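Local coordinates for suppressor protein MPT5 (Saccharomyces cerevisiae, PDB 5BZ1) that binds short recognition sequences in the 3'-UTRs of target mRNAs through its PUF repeat domain and regulates their expression post-transcriptionally, at residues L325-L335 and F361-T372; P9-K17 and M40-I49. All coordinates share one frame; numbering follows the deposited sequence.

In the fold
The two contacts lie near the two ends of the Pumilio homology domain, an all-helical array of repeats that carries the bound MFA2 RNA. Contact 2, P9-K17 with M40-I49, packs the first Pumilio repeat together and reaches into the second; contact 1 joins the end of the eighth, L325-L335, to helix 354-375 near the C-terminus. Their centres are about 76 Å apart, on opposite sides of the centre of the chain, and their nearest atoms are about 58 Å apart. Each comes within about 11 Å of the RNA at its nearest atom, so neither touches it. In both, a tyrosine packs against a helix while its hydroxyl bonds to a leucine carbonyl of its own segment.

Contact 1 (L325-L335 and F361-T372); sequences LLDVKNYSPLL and FSLKIGNLIVLT
The rings of Y331 and F361 meet offset edge-to-face, their planes at 71° and centroids 5.1 Å apart. F361 turns its CZ-CE2 edge onto one face of Y331, off-centre, with F361 CZ 3.5 Å from Y331 CG; V328 CA lies over the opposite face. On F361, L334 CD1 stands over the ring centre in a CH-pi contact, 4.0 Å from the centroid, and I365 CB lies toward the rim of the other face. L335 CD2 touches the F361 edge.

This packs the end of Pumilio repeat 8, where helix 318-326 runs out into a turn, against helix 354-375. With CG between N and the carbonyl carbon (chi1 60°), the Y331 ring turns toward helix 354-375, where its OH lies 3.8 Å from I365 CG1 while donating to L326 O at 2.8 Å. An alanine here is likely to leave L326 O without its hydroxyl donor and a gap beside the F361 edge.

L326 CD2 fits between L368 CD2, 3.6 Å away, and I369 CD1, while L326 CD1 meets T372 OG1 tip to tip at 3.8 Å. T372 OG1, at 2.7 Å, and T372 N donate to L368 O from opposite faces of its plane.

Contact 2 (P9-K17 and M40-I49); sequences PLRDLDYIK and MVRDLMYEQI
Q48 OE1 is gripped by a water and, weakly, by the backbone of Y15. The water donates to Q48 OE1 at 2.7 Å and to D14 OD1, and accepts from I16 N, thereby linking the start of helix 15-19 to helix 38-49. Y15 N also points at Q48 OE1, in a weak bond of 3.4 Å with an N-H...O angle of 157°. The carboxamide is carried there by a side chain extended beyond CG. It stands at the edge of the Y15 ring, the two planes 71° apart, with Q48 CD in the ring plane.

Y15 is a knob in a hole formed by V41, L44, M45 and Q48. M45 CA sits over one face of the ring in a CH-pi contact, 4.0 Å from the centroid, and L13 CB covers the opposite face. V41 CG2 and L44 CB approach the far end of the ring obliquely. With CG anti to the carbonyl carbon (chi1 -70°), the ring points into the hole on helix 38-49, and its hydroxyl donates to L10 O.

Beyond the hydroxyl, L10 CD1 packs on M40 CE at 3.5 Å, the methionine bending at chi3, and also meets V41 CB. L44 CD1 packs on the L10 backbone, 3.7 Å from L10 O. At the other end, I49 CG2 touches Y15 CB and, more loosely, I16 CD1.

At the N-terminal end of the repeat array, these residues lay the N-terminal turn and the start of helix 15-19 against helix 38-49, which runs from Pumilio repeat 1 into the first residues of repeat 2. Helix 22-32 adds F27 against L13, L28 against Y15 and L32 against V41, while M45 and I49 rest on L69 of helix 62-69.

Contact 1 (L325-L335 and F361-T372)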
# COMPACT_ATOMS: atom_id res chain seq x y z
N LEU A 325 12.45 12.81 19.80
CA LEU A 325 12.48 14.27 19.84
C LEU A 325 13.77 14.78 20.48
O LEU A 325 14.24 15.87 20.15
CB LEU A 325 11.26 14.81 20.59
CG LEU A 325 11.06 16.33 20.57
CD1 LEU A 325 10.70 16.80 19.18
CD2 LEU A 325 10.00 16.77 21.57
N LEU A 326 14.33 14.00 21.40
CA LEU A 326 15.50 14.42 22.17
C LEU A 326 16.83 14.11 21.48
O LEU A 326 17.87 14.65 21.85
CB LEU A 326 15.49 13.76 23.56
CG LEU A 326 14.45 14.22 24.58
CD1 LEU A 326 14.56 13.45 25.88
CD2 LEU A 326 14.60 15.70 24.85
N ASP A 327 16.79 13.24 20.47
CA ASP A 327 18.01 12.75 19.83
C ASP A 327 18.71 13.81 18.97
O ASP A 327 18.22 14.16 17.89
CB ASP A 327 17.70 11.52 18.98
CG ASP A 327 18.94 10.73 18.60
OD1 ASP A 327 20.06 11.19 18.91
OD2 ASP A 327 18.79 9.65 17.99
N VAL A 328 19.86 14.28 19.44
CA VAL A 328 20.62 15.34 18.77
C VAL A 328 21.08 14.96 17.36
O VAL A 328 21.41 15.82 16.55
CB VAL A 328 21.83 15.79 19.64
CG1 VAL A 328 22.97 14.79 19.53
CG2 VAL A 328 22.30 17.18 19.23
N LYS A 329 21.08 13.66 17.05
CA LYS A 329 21.39 13.19 15.71
C LYS A 329 20.40 13.73 14.68
O LYS A 329 20.74 13.96 13.52
CB LYS A 329 21.40 11.66 15.65
CG LYS A 329 22.70 11.04 16.13
CD LYS A 329 22.54 9.55 16.36
CE LYS A 329 23.75 8.96 17.05
NZ LYS A 329 23.54 7.53 17.45
N ASN A 330 19.16 13.94 15.14
CA ASN A 330 18.09 14.39 14.26
C ASN A 330 18.10 15.90 13.99
O ASN A 330 17.51 16.35 13.01
CB ASN A 330 16.73 13.99 14.85
CG ASN A 330 16.55 12.49 14.94
OD1 ASN A 330 17.17 11.73 14.19
ND2 ASN A 330 15.69 12.05 15.85
N TYR A 331 18.77 16.67 14.84
CA TYR A 331 18.66 18.13 14.77
C TYR A 331 19.95 18.92 15.03
O TYR A 331 19.88 20.12 15.30
CB TYR A 331 17.55 18.62 15.70
CG TYR A 331 17.76 18.27 17.16
CD1 TYR A 331 18.62 19.01 17.96
CD2 TYR A 331 17.07 17.22 17.75
CE1 TYR A 331 18.81 18.71 19.29
CE2 TYR A 331 17.25 16.91 19.08
CZ TYR A 331 18.12 17.66 19.84
OH TYR A 331 18.31 17.36 21.17
N SER A 332 21.10 18.27 14.96
CA SER A 332 22.37 18.96 15.24
C SER A 332 22.66 20.21 14.38
O SER A 332 23.20 21.19 14.90
CB SER A 332 23.56 17.98 15.25
OG SER A 332 24.11 17.80 13.96
N PRO A 333 22.30 20.19 13.08
CA PRO A 333 22.51 21.42 12.31
C PRO A 333 21.66 22.60 12.81
O PRO A 333 22.00 23.75 12.51
CB PRO A 333 22.07 21.03 10.90
CG PRO A 333 22.30 19.56 10.83
CD PRO A 333 21.95 19.06 12.20
N LEU A 334 20.59 22.33 13.56
CA LEU A 334 19.73 23.39 14.09
C LEU A 334 20.35 24.07 15.31
O LEU A 334 19.82 25.06 15.82
CB LEU A 334 18.35 22.84 14.46
CG LEU A 334 17.58 21.93 13.50
CD1 LEU A 334 16.14 21.76 13.94
CD2 LEU A 334 17.64 22.46 12.09
N LEU A 335 21.48 23.53 15.78
CA LEU A 335 22.14 24.07 16.97
C LEU A 335 23.26 25.03 16.60
O LEU A 335 23.42 26.08 17.24
CB LEU A 335 22.69 22.93 17.84
CG LEU A 335 21.65 21.94 18.38
CD1 LEU A 335 22.30 20.88 19.26
CD2 LEU A 335 20.57 22.68 19.14
N PHE A 361 14.29 27.23 18.84
CA PHE A 361 14.43 25.78 18.96
C PHE A 361 15.46 25.40 20.02
O PHE A 361 15.18 24.56 20.88
CB PHE A 361 14.83 25.17 17.61
CG PHE A 361 15.13 23.69 17.70
CD1 PHE A 361 14.10 22.76 17.66
CD2 PHE A 361 16.44 23.24 17.82
CE1 PHE A 361 14.37 21.41 17.74
CE2 PHE A 361 16.71 21.89 17.91
CZ PHE A 361 15.68 20.97 17.86
N SER A 362 16.64 26.01 19.95
CA SER A 362 17.71 25.72 20.89
C SER A 362 17.29 25.97 22.33
O SER A 362 17.67 25.23 23.24
CB SER A 362 18.95 26.55 20.57
OG SER A 362 19.53 26.16 19.34
N LEU A 363 16.49 27.02 22.53
CA LEU A 363 15.98 27.37 23.84
C LEU A 363 15.00 26.30 24.35
O LEU A 363 15.16 25.78 25.46
CB LEU A 363 15.31 28.74 23.79
CG LEU A 363 14.63 29.39 25.01
CD1 LEU A 363 13.15 29.01 25.07
CD2 LEU A 363 15.33 29.05 26.32
N LYS A 364 14.00 25.97 23.54
CA LYS A 364 12.98 25.01 23.94
C LYS A 364 13.52 23.58 24.10
O LYS A 364 13.10 22.86 25.01
CB LYS A 364 11.81 25.01 22.95
CG LYS A 364 10.91 26.24 23.02
CD LYS A 364 9.75 26.11 22.04
CE LYS A 364 8.85 27.34 22.07
NZ LYS A 364 8.14 27.49 23.36
N ILE A 365 14.43 23.18 23.22
CA ILE A 365 14.97 21.82 23.29
C ILE A 365 15.97 21.70 24.45
O ILE A 365 16.07 20.66 25.09
CB ILE A 365 15.60 21.37 21.94
CG1 ILE A 365 15.55 19.85 21.80
CG2 ILE A 365 17.02 21.88 21.77
CD1 ILE A 365 14.16 19.31 21.53
N GLY A 366 16.68 22.79 24.73
CA GLY A 366 17.60 22.84 25.85
C GLY A 366 16.84 22.74 27.16
O GLY A 366 17.27 22.04 28.09
N ASN A 367 15.71 23.43 27.24
CA ASN A 367 14.86 23.39 28.42
C ASN A 367 14.29 21.99 28.64
O ASN A 367 14.20 21.52 29.78
CB ASN A 367 13.74 24.42 28.30
CG ASN A 367 12.70 24.30 29.41
OD1 ASN A 367 11.51 24.14 29.14
ND2 ASN A 367 13.16 24.36 30.65
N LEU A 368 13.90 21.33 27.56
CA LEU A 368 13.38 19.97 27.65
C LEU A 368 14.46 19.00 28.14
O LEU A 368 14.19 18.08 28.91
CB LEU A 368 12.82 19.51 26.30
CG LEU A 368 12.20 18.11 26.26
CD1 LEU A 368 11.12 17.99 27.31
CD2 LEU A 368 11.63 17.80 24.89
N ILE A 369 15.70 19.22 27.69
CA ILE A 369 16.82 18.39 28.11
C ILE A 369 17.06 18.48 29.62
O ILE A 369 17.24 17.45 30.28
CB ILE A 369 18.12 18.78 27.35
CG1 ILE A 369 18.05 18.34 25.89
CG2 ILE A 369 19.34 18.16 28.02
CD1 ILE A 369 17.96 16.84 25.71
N VAL A 370 17.06 19.69 30.16
CA VAL A 370 17.32 19.87 31.59
C VAL A 370 16.18 19.31 32.44
O VAL A 370 16.42 18.74 33.50
CB VAL A 370 17.66 21.35 31.97
CG1 VAL A 370 18.73 21.90 31.05
CG2 VAL A 370 16.42 22.24 31.92
N LEU A 371 14.94 19.47 31.97
CA LEU A 371 13.79 18.91 32.68
C LEU A 371 13.85 17.38 32.66
O LEU A 371 13.51 16.72 33.64
CB LEU A 371 12.48 19.40 32.08
CG LEU A 371 12.11 20.87 32.31
CD1 LEU A 371 10.78 21.21 31.64
CD2 LEU A 371 12.05 21.18 33.79
N THR A 372 14.30 16.83 31.53
CA THR A 372 14.48 15.39 31.40
C THR A 372 15.55 14.87 32.37
O THR A 372 15.35 13.85 33.04
CB THR A 372 14.86 15.00 29.96
OG1 THR A 372 13.80 15.39 29.07
CG2 THR A 372 15.06 13.50 29.84

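Contact 2 (P9-K17 and M40-I49)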
# COMPACT_ATOMS: atom_id res chain seq x y z
N PRO A 9 -4.50 -38.72 -33.92
CA PRO A 9 -4.31 -37.41 -34.56
C PRO A 9 -4.96 -36.32 -33.71
O PRO A 9 -6.00 -36.57 -33.10
CB PRO A 9 -5.04 -37.56 -35.90
CG PRO A 9 -5.95 -38.73 -35.73
CD PRO A 9 -5.27 -39.65 -34.77
N LEU A 10 -4.36 -35.13 -33.69
CA LEU A 10 -4.85 -34.03 -32.87
C LEU A 10 -6.27 -33.63 -33.25
O LEU A 10 -7.03 -33.11 -32.43
CB LEU A 10 -3.91 -32.83 -32.99
CG LEU A 10 -2.46 -33.08 -32.57
CD1 LEU A 10 -1.60 -31.85 -32.77
CD2 LEU A 10 -2.41 -33.52 -31.12
N ARG A 11 -6.61 -33.88 -34.51
CA ARG A 11 -7.91 -33.58 -35.09
C ARG A 11 -9.05 -34.31 -34.38
O ARG A 11 -10.20 -33.87 -34.41
CB ARG A 11 -7.89 -33.99 -36.56
CG ARG A 11 -8.57 -33.03 -37.52
CD ARG A 11 -8.58 -33.63 -38.92
NE ARG A 11 -9.04 -35.01 -38.89
CZ ARG A 11 -10.31 -35.39 -39.04
NH1 ARG A 11 -11.25 -34.48 -39.25
NH2 ARG A 11 -10.63 -36.68 -39.00
N ASP A 12 -8.72 -35.43 -33.74
CA ASP A 12 -9.74 -36.32 -33.17
C ASP A 12 -9.73 -36.38 -31.64
O ASP A 12 -10.44 -37.19 -31.05
CB ASP A 12 -9.58 -37.73 -33.74
CG ASP A 12 -9.84 -37.79 -35.23
OD1 ASP A 12 -10.86 -37.23 -35.68
OD2 ASP A 12 -9.02 -38.40 -35.95
N LEU A 13 -8.93 -35.53 -31.01
CA LEU A 13 -8.87 -35.49 -29.55
C LEU A 13 -10.12 -34.83 -28.96
O LEU A 13 -10.68 -33.90 -29.54
CB LEU A 13 -7.63 -34.73 -29.08
CG LEU A 13 -6.29 -35.41 -29.34
CD1 LEU A 13 -5.14 -34.58 -28.78
CD2 LEU A 13 -6.27 -36.80 -28.74
N ASP A 14 -10.57 -35.34 -27.81
CA ASP A 14 -11.67 -34.71 -27.08
C ASP A 14 -11.10 -33.69 -26.11
O ASP A 14 -10.83 -34.00 -24.95
CB ASP A 14 -12.50 -35.76 -26.33
CG ASP A 14 -13.88 -35.25 -25.95
OD1 ASP A 14 -14.09 -34.01 -25.97
OD2 ASP A 14 -14.74 -36.08 -25.61
N TYR A 15 -10.92 -32.46 -26.59
CA TYR A 15 -10.19 -31.44 -25.86
C TYR A 15 -10.83 -31.00 -24.54
O TYR A 15 -10.12 -30.78 -23.56
CB TYR A 15 -9.89 -30.24 -26.76
CG TYR A 15 -8.87 -30.58 -27.82
CD1 TYR A 15 -7.51 -30.57 -27.53
CD2 TYR A 15 -9.26 -30.94 -29.11
CE1 TYR A 15 -6.57 -30.89 -28.48
CE2 TYR A 15 -8.32 -31.26 -30.07
CZ TYR A 15 -6.98 -31.23 -29.75
OH TYR A 15 -6.04 -31.56 -30.70
N ILE A 16 -12.15 -30.89 -24.50
CA ILE A 16 -12.81 -30.45 -23.27
C ILE A 16 -12.66 -31.50 -22.16
O ILE A 16 -12.51 -31.15 -20.98
CB ILE A 16 -14.30 -30.06 -23.48
CG1 ILE A 16 -14.85 -29.34 -22.25
CG2 ILE A 16 -15.15 -31.28 -23.83
CD1 ILE A 16 -14.03 -28.13 -21.85
N LYS A 17 -12.67 -32.78 -22.53
CA LYS A 17 -12.49 -33.85 -21.56
C LYS A 17 -11.05 -33.90 -21.05
O LYS A 17 -10.81 -34.12 -19.87
CB LYS A 17 -12.88 -35.20 -22.17
CG LYS A 17 -14.34 -35.29 -22.58
CD LYS A 17 -15.27 -34.82 -21.48
CE LYS A 17 -16.68 -34.58 -22.00
NZ LYS A 17 -17.59 -34.09 -20.93
N MET A 40 -1.26 -25.79 -34.36
CA MET A 40 -2.38 -26.66 -34.72
C MET A 40 -3.16 -27.15 -33.50
O MET A 40 -4.39 -27.15 -33.51
CB MET A 40 -1.92 -27.84 -35.56
CG MET A 40 -3.07 -28.63 -36.15
SD MET A 40 -2.51 -29.90 -37.29
CE MET A 40 -1.54 -30.91 -36.18
N VAL A 41 -2.45 -27.57 -32.45
CA VAL A 41 -3.13 -28.01 -31.24
C VAL A 41 -3.83 -26.83 -30.57
O VAL A 41 -4.87 -27.00 -29.94
CB VAL A 41 -2.19 -28.75 -30.25
CG1 VAL A 41 -1.40 -27.76 -29.40
CG2 VAL A 41 -3.00 -29.67 -29.35
N ARG A 42 -3.26 -25.64 -30.73
CA ARG A 42 -3.83 -24.42 -30.15
C ARG A 42 -5.17 -24.12 -30.81
O ARG A 42 -6.19 -23.94 -30.13
CB ARG A 42 -2.88 -23.24 -30.35
CG ARG A 42 -3.40 -21.90 -29.84
CD ARG A 42 -2.58 -20.74 -30.39
NE ARG A 42 -2.69 -20.66 -31.84
CZ ARG A 42 -1.87 -19.96 -32.62
NH1 ARG A 42 -0.87 -19.27 -32.10
NH2 ARG A 42 -2.06 -19.96 -33.94
N ASP A 43 -5.16 -24.09 -32.14
CA ASP A 43 -6.35 -23.75 -32.92
C ASP A 43 -7.46 -24.79 -32.78
O ASP A 43 -8.63 -24.44 -32.64
CB ASP A 43 -5.97 -23.56 -34.39
CG ASP A 43 -5.02 -22.40 -34.61
OD1 ASP A 43 -4.97 -21.51 -33.73
OD2 ASP A 43 -4.34 -22.37 -35.65
N LEU A 44 -7.10 -26.07 -32.81
CA LEU A 44 -8.08 -27.15 -32.65
C LEU A 44 -8.73 -27.10 -31.26
O LEU A 44 -9.95 -27.15 -31.12
CB LEU A 44 -7.42 -28.52 -32.87
CG LEU A 44 -7.04 -28.88 -34.31
CD1 LEU A 44 -6.07 -30.06 -34.35
CD2 LEU A 44 -8.28 -29.20 -35.12
N MET A 45 -7.89 -26.99 -30.24
CA MET A 45 -8.31 -26.90 -28.85
C MET A 45 -9.25 -25.72 -28.62
O MET A 45 -10.30 -25.86 -27.98
CB MET A 45 -7.06 -26.73 -27.98
CG MET A 45 -7.26 -26.68 -26.50
SD MET A 45 -5.71 -26.14 -25.75
CE MET A 45 -4.54 -27.24 -26.53
N TYR A 46 -8.87 -24.57 -29.17
CA TYR A 46 -9.58 -23.31 -28.95
C TYR A 46 -11.05 -23.39 -29.35
O TYR A 46 -11.92 -23.00 -28.57
CB TYR A 46 -8.89 -22.19 -29.73
CG TYR A 46 -9.41 -20.81 -29.40
CD1 TYR A 46 -8.85 -20.07 -28.36
CD2 TYR A 46 -10.46 -20.25 -30.11
CE1 TYR A 46 -9.32 -18.81 -28.05
CE2 TYR A 46 -10.94 -18.99 -29.80
CZ TYR A 46 -10.37 -18.28 -28.77
OH TYR A 46 -10.83 -17.02 -28.45
N GLU A 47 -11.31 -23.88 -30.55
CA GLU A 47 -12.68 -23.94 -31.07
C GLU A 47 -13.59 -24.84 -30.24
O GLU A 47 -14.79 -24.59 -30.15
CB GLU A 47 -12.67 -24.38 -32.53
CG GLU A 47 -12.02 -23.38 -33.48
CD GLU A 47 -12.70 -22.03 -33.45
OE1 GLU A 47 -13.95 -21.99 -33.35
OE2 GLU A 47 -11.99 -21.00 -33.51
N GLN A 48 -13.01 -25.87 -29.64
CA GLN A 48 -13.79 -26.82 -28.85
C GLN A 48 -14.00 -26.38 -27.40
O GLN A 48 -15.01 -26.73 -26.78
CB GLN A 48 -13.15 -28.22 -28.89
CG GLN A 48 -13.25 -28.91 -30.26
CD GLN A 48 -12.78 -30.36 -30.22
OE1 GLN A 48 -12.67 -30.96 -29.14
NE2 GLN A 48 -12.51 -30.93 -31.39
N ILE A 49 -13.07 -25.61 -26.85
CA ILE A 49 -13.15 -25.24 -25.44
C ILE A 49 -13.72 -23.84 -25.20
O ILE A 49 -14.06 -23.49 -24.06
CB ILE A 49 -11.78 -25.36 -24.73
CG1 ILE A 49 -10.83 -24.25 -25.18
CG2 ILE A 49 -11.17 -26.74 -24.96
CD1 ILE A 49 -9.48 -24.28 -24.48
O HOH W 1 -14.02 -31.63 -26.84